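Local coordinates for protein type I polyketide synthase PikAII (Streptomyces venezuelae, PDB 3QP9) that forms a C2-type ketoreductase region of a modular polyketide synthase, which probably epimerises the alpha-methyl centre of the beta-keto intermediate rather than reducing the ketone, at residues Leu53-Glu58 and Leu81-Leu86. Residues are numbered along the deposited sequence; the frame is centred on the assembly and turned at random.
Sequences LVVVPE and LDVSPL
V54, V56 and E58 zip against L81 and V83 as neighbouring parallel strands, their short axes 4.7 Å apart at closest and inclined by 30°. The ladder has four rungs. The L81 N-H reaches V54 O, and V56 N returns to L81 O from above the carbonyl plane, the longest rung at 3.2 Å. V83 N then meets V56 O almost head-on. The last rung, from E58 N to V83 O, is short at 2.6 Å and more bent at hydrogen (139°); it carries the pairing one residue beyond P57.

On the face that carries V55 and L81, the L53 and L81 side chains slant across each other, CD1 of L53 lying 3.6 Å from CD1 of L81. Further along, V55 CG1, anti to its own nitrogen, sits 4.0 Å from V83 CG1. Helix 89-102 covers this layer, with L96 and A99 on L53, A99 on L81 and L92 on V83. On the other face V56 lies beside D82, whose OD1 is hydrogen-bonded to Q80 NE2.

Where the strands end, the ring carbon CG of P85 rests 3.5 Å from P57 CB. Beside this proline pair, E58 stretches its chain past V83 O so that OE1 accepts a hydrogen bond from S84 OG (2.8 Å). The hydroxyl comes in on the syn side of the carboxylate, 33° out of its plane, and ties E58 to S84 at the end of the pairing.

Strand 51-57, helix 65-73 and strand 77-83 form a beta-alpha-beta unit, its second strand at the sheet margin within this chain, probably part of the Rossmann-like structural subdomain that polyketide ketoreductases pair with a catalytic one.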
ATOM      1  N   LEU A  53     -24.628   5.247   9.730  1.00 33.72           N
ATOM      2  CA  LEU A  53     -24.957   4.669   8.445  1.00 36.20           C
ATOM      3  C   LEU A  53     -23.949   3.571   8.162  1.00 36.61           C
ATOM      4  O   LEU A  53     -22.725   3.796   8.297  1.00 36.54           O
ATOM      5  CB  LEU A  53     -24.877   5.714   7.324  1.00 37.46           C
ATOM      6  CG  LEU A  53     -25.772   6.950   7.446  1.00 38.69           C
ATOM      7  CD1 LEU A  53     -25.696   7.733   6.177  1.00 44.10           C
ATOM      8  CD2 LEU A  53     -27.244   6.608   7.818  1.00 43.53           C
ATOM      9  N   VAL A  54     -24.443   2.412   7.776  1.00 36.38           N
ATOM     10  CA  VAL A  54     -23.572   1.314   7.406  1.00 37.13           C
ATOM     11  C   VAL A  54     -23.712   1.095   5.935  1.00 37.31           C
ATOM     12  O   VAL A  54     -24.774   0.749   5.459  1.00 40.45           O
ATOM     13  CB  VAL A  54     -23.826   0.052   8.241  1.00 35.68           C
ATOM     14  CG1 VAL A  54     -22.853  -1.121   7.854  1.00 37.81           C
ATOM     15  CG2 VAL A  54     -23.759   0.432   9.703  1.00 37.78           C
ATOM     16  N   VAL A  55     -22.669   1.422   5.204  1.00 35.89           N
ATOM     17  CA  VAL A  55     -22.658   1.203   3.796  1.00 37.32           C
ATOM     18  C   VAL A  55     -22.141  -0.140   3.373  1.00 39.61           C
ATOM     19  O   VAL A  55     -20.954  -0.349   3.441  1.00 37.98           O
ATOM     20  CB  VAL A  55     -21.841   2.248   3.113  1.00 36.26           C
ATOM     21  CG1 VAL A  55     -22.125   2.238   1.620  1.00 37.73           C
ATOM     22  CG2 VAL A  55     -22.142   3.591   3.727  1.00 39.45           C
ATOM     23  N   VAL A  56     -23.031  -0.997   2.857  1.00 41.08           N
ATOM     24  CA  VAL A  56     -22.777  -2.377   2.508  1.00 43.63           C
ATOM     25  C   VAL A  56     -22.885  -2.550   0.985  1.00 47.27           C
ATOM     26  O   VAL A  56     -23.763  -1.954   0.341  1.00 48.28           O
ATOM     27  CB  VAL A  56     -23.826  -3.238   3.230  1.00 43.06           C
ATOM     28  CG1 VAL A  56     -23.573  -4.711   3.102  1.00 44.85           C
ATOM     29  CG2 VAL A  56     -23.835  -2.822   4.691  1.00 41.64           C
ATOM     30  N   PRO A  57     -21.980  -3.340   0.369  1.00 50.44           N
ATOM     31  CA  PRO A  57     -22.197  -3.613  -1.048  1.00 52.75           C
ATOM     32  C   PRO A  57     -23.459  -4.487  -1.208  1.00 56.48           C
ATOM     33  O   PRO A  57     -23.701  -5.381  -0.389  1.00 55.38           O
ATOM     34  CB  PRO A  57     -20.915  -4.318  -1.490  1.00 53.35           C
ATOM     35  CG  PRO A  57     -19.923  -4.014  -0.446  1.00 51.23           C
ATOM     36  CD  PRO A  57     -20.689  -3.848   0.842  1.00 49.17           C
ATOM     37  N   GLU A  58     -24.265  -4.155  -2.224  1.00 60.59           N
ATOM     38  CA  GLU A  58     -25.620  -4.716  -2.474  1.00 66.04           C
ATOM     39  C   GLU A  58     -25.853  -6.210  -2.264  1.00 67.80           C
ATOM     40  O   GLU A  58     -26.682  -6.603  -1.449  1.00 68.50           O
ATOM     41  CB  GLU A  58     -26.081  -4.373  -3.896  1.00 66.88           C
ATOM     42  CG  GLU A  58     -27.601  -4.242  -4.025  1.00 71.51           C
ATOM     43  CD  GLU A  58     -27.986  -3.411  -5.218  1.00 75.60           C
ATOM     44  OE1 GLU A  58     -27.094  -3.166  -6.064  1.00 76.99           O
ATOM     45  OE2 GLU A  58     -29.168  -3.001  -5.307  1.00 78.07           O
ATOM     46  N   LEU A  81     -27.355   0.757   4.456  1.00 47.33           N
ATOM     47  CA  LEU A  81     -27.541   1.411   3.182  1.00 48.10           C
ATOM     48  C   LEU A  81     -26.851   0.540   2.152  1.00 50.23           C
ATOM     49  O   LEU A  81     -25.613   0.614   1.977  1.00 48.93           O
ATOM     50  CB  LEU A  81     -26.922   2.795   3.203  1.00 44.92           C
ATOM     51  CG  LEU A  81     -27.485   3.732   4.256  1.00 46.16           C
ATOM     52  CD1 LEU A  81     -26.824   5.060   4.109  1.00 49.66           C
ATOM     53  CD2 LEU A  81     -29.012   3.891   4.064  1.00 49.65           C
ATOM     54  N   ASP A  82     -27.636  -0.326   1.521  1.00 51.84           N
ATOM     55  CA  ASP A  82     -27.115  -1.218   0.507  1.00 54.51           C
ATOM     56  C   ASP A  82     -26.888  -0.417  -0.758  1.00 55.54           C
ATOM     57  O   ASP A  82     -27.817   0.183  -1.275  1.00 55.94           O
ATOM     58  CB  ASP A  82     -28.088  -2.358   0.214  1.00 55.93           C
ATOM     59  CG  ASP A  82     -28.775  -2.879   1.461  1.00 58.72           C
ATOM     60  OD1 ASP A  82     -28.101  -3.568   2.268  1.00 60.32           O
ATOM     61  OD2 ASP A  82     -30.004  -2.599   1.622  1.00 62.35           O
ATOM     62  N   VAL A  83     -25.664  -0.433  -1.276  1.00 56.17           N
ATOM     63  CA  VAL A  83     -25.384   0.195  -2.575  1.00 57.38           C
ATOM     64  C   VAL A  83     -24.841  -0.777  -3.679  1.00 58.10           C
ATOM     65  O   VAL A  83     -24.292  -1.853  -3.364  1.00 56.94           O
ATOM     66  CB  VAL A  83     -24.496   1.431  -2.375  1.00 58.05           C
ATOM     67  CG1 VAL A  83     -23.058   1.014  -2.027  1.00 55.27           C
ATOM     68  CG2 VAL A  83     -24.551   2.365  -3.603  1.00 58.92           C
ATOM     69  N   SER A  84     -25.021  -0.399  -4.952  1.00 59.34           N
ATOM     70  CA  SER A  84     -24.416  -1.094  -6.096  1.00 61.59           C
ATOM     71  C   SER A  84     -22.976  -0.612  -6.187  1.00 62.30           C
ATOM     72  O   SER A  84     -22.747   0.575  -6.461  1.00 62.30           O
ATOM     73  CB  SER A  84     -25.118  -0.776  -7.431  1.00 62.53           C
ATOM     74  OG  SER A  84     -26.540  -0.728  -7.325  1.00 61.77           O
ATOM     75  N   PRO A  85     -21.989  -1.508  -5.938  1.00 63.00           N
ATOM     76  CA  PRO A  85     -20.617  -0.992  -6.050  1.00 62.82           C
ATOM     77  C   PRO A  85     -20.266  -0.388  -7.424  1.00 64.11           C
ATOM     78  O   PRO A  85     -19.383   0.476  -7.500  1.00 63.74           O
ATOM     79  CB  PRO A  85     -19.772  -2.226  -5.723  1.00 63.18           C
ATOM     80  CG  PRO A  85     -20.610  -2.962  -4.736  1.00 62.84           C
ATOM     81  CD  PRO A  85     -21.996  -2.875  -5.362  1.00 62.47           C
ATOM     82  N   LEU A  86     -20.984  -0.795  -8.481  1.00 64.92           N
ATOM     83  CA  LEU A  86     -20.734  -0.273  -9.833  1.00 66.07           C
ATOM     84  C   LEU A  86     -21.337   1.113 -10.034  1.00 66.98           C
ATOM     85  O   LEU A  86     -20.942   1.854 -10.954  1.00 67.22           O
ATOM     86  CB  LEU A  86     -21.269  -1.229 -10.902  1.00 66.47           C
ATOM     87  CG  LEU A  86     -20.518  -2.551 -11.142  1.00 66.50           C
ATOM     88  CD1 LEU A  86     -21.003  -3.218 -12.430  1.00 66.37           C
ATOM     89  CD2 LEU A  86     -19.003  -2.368 -11.197  1.00 65.27           C
TER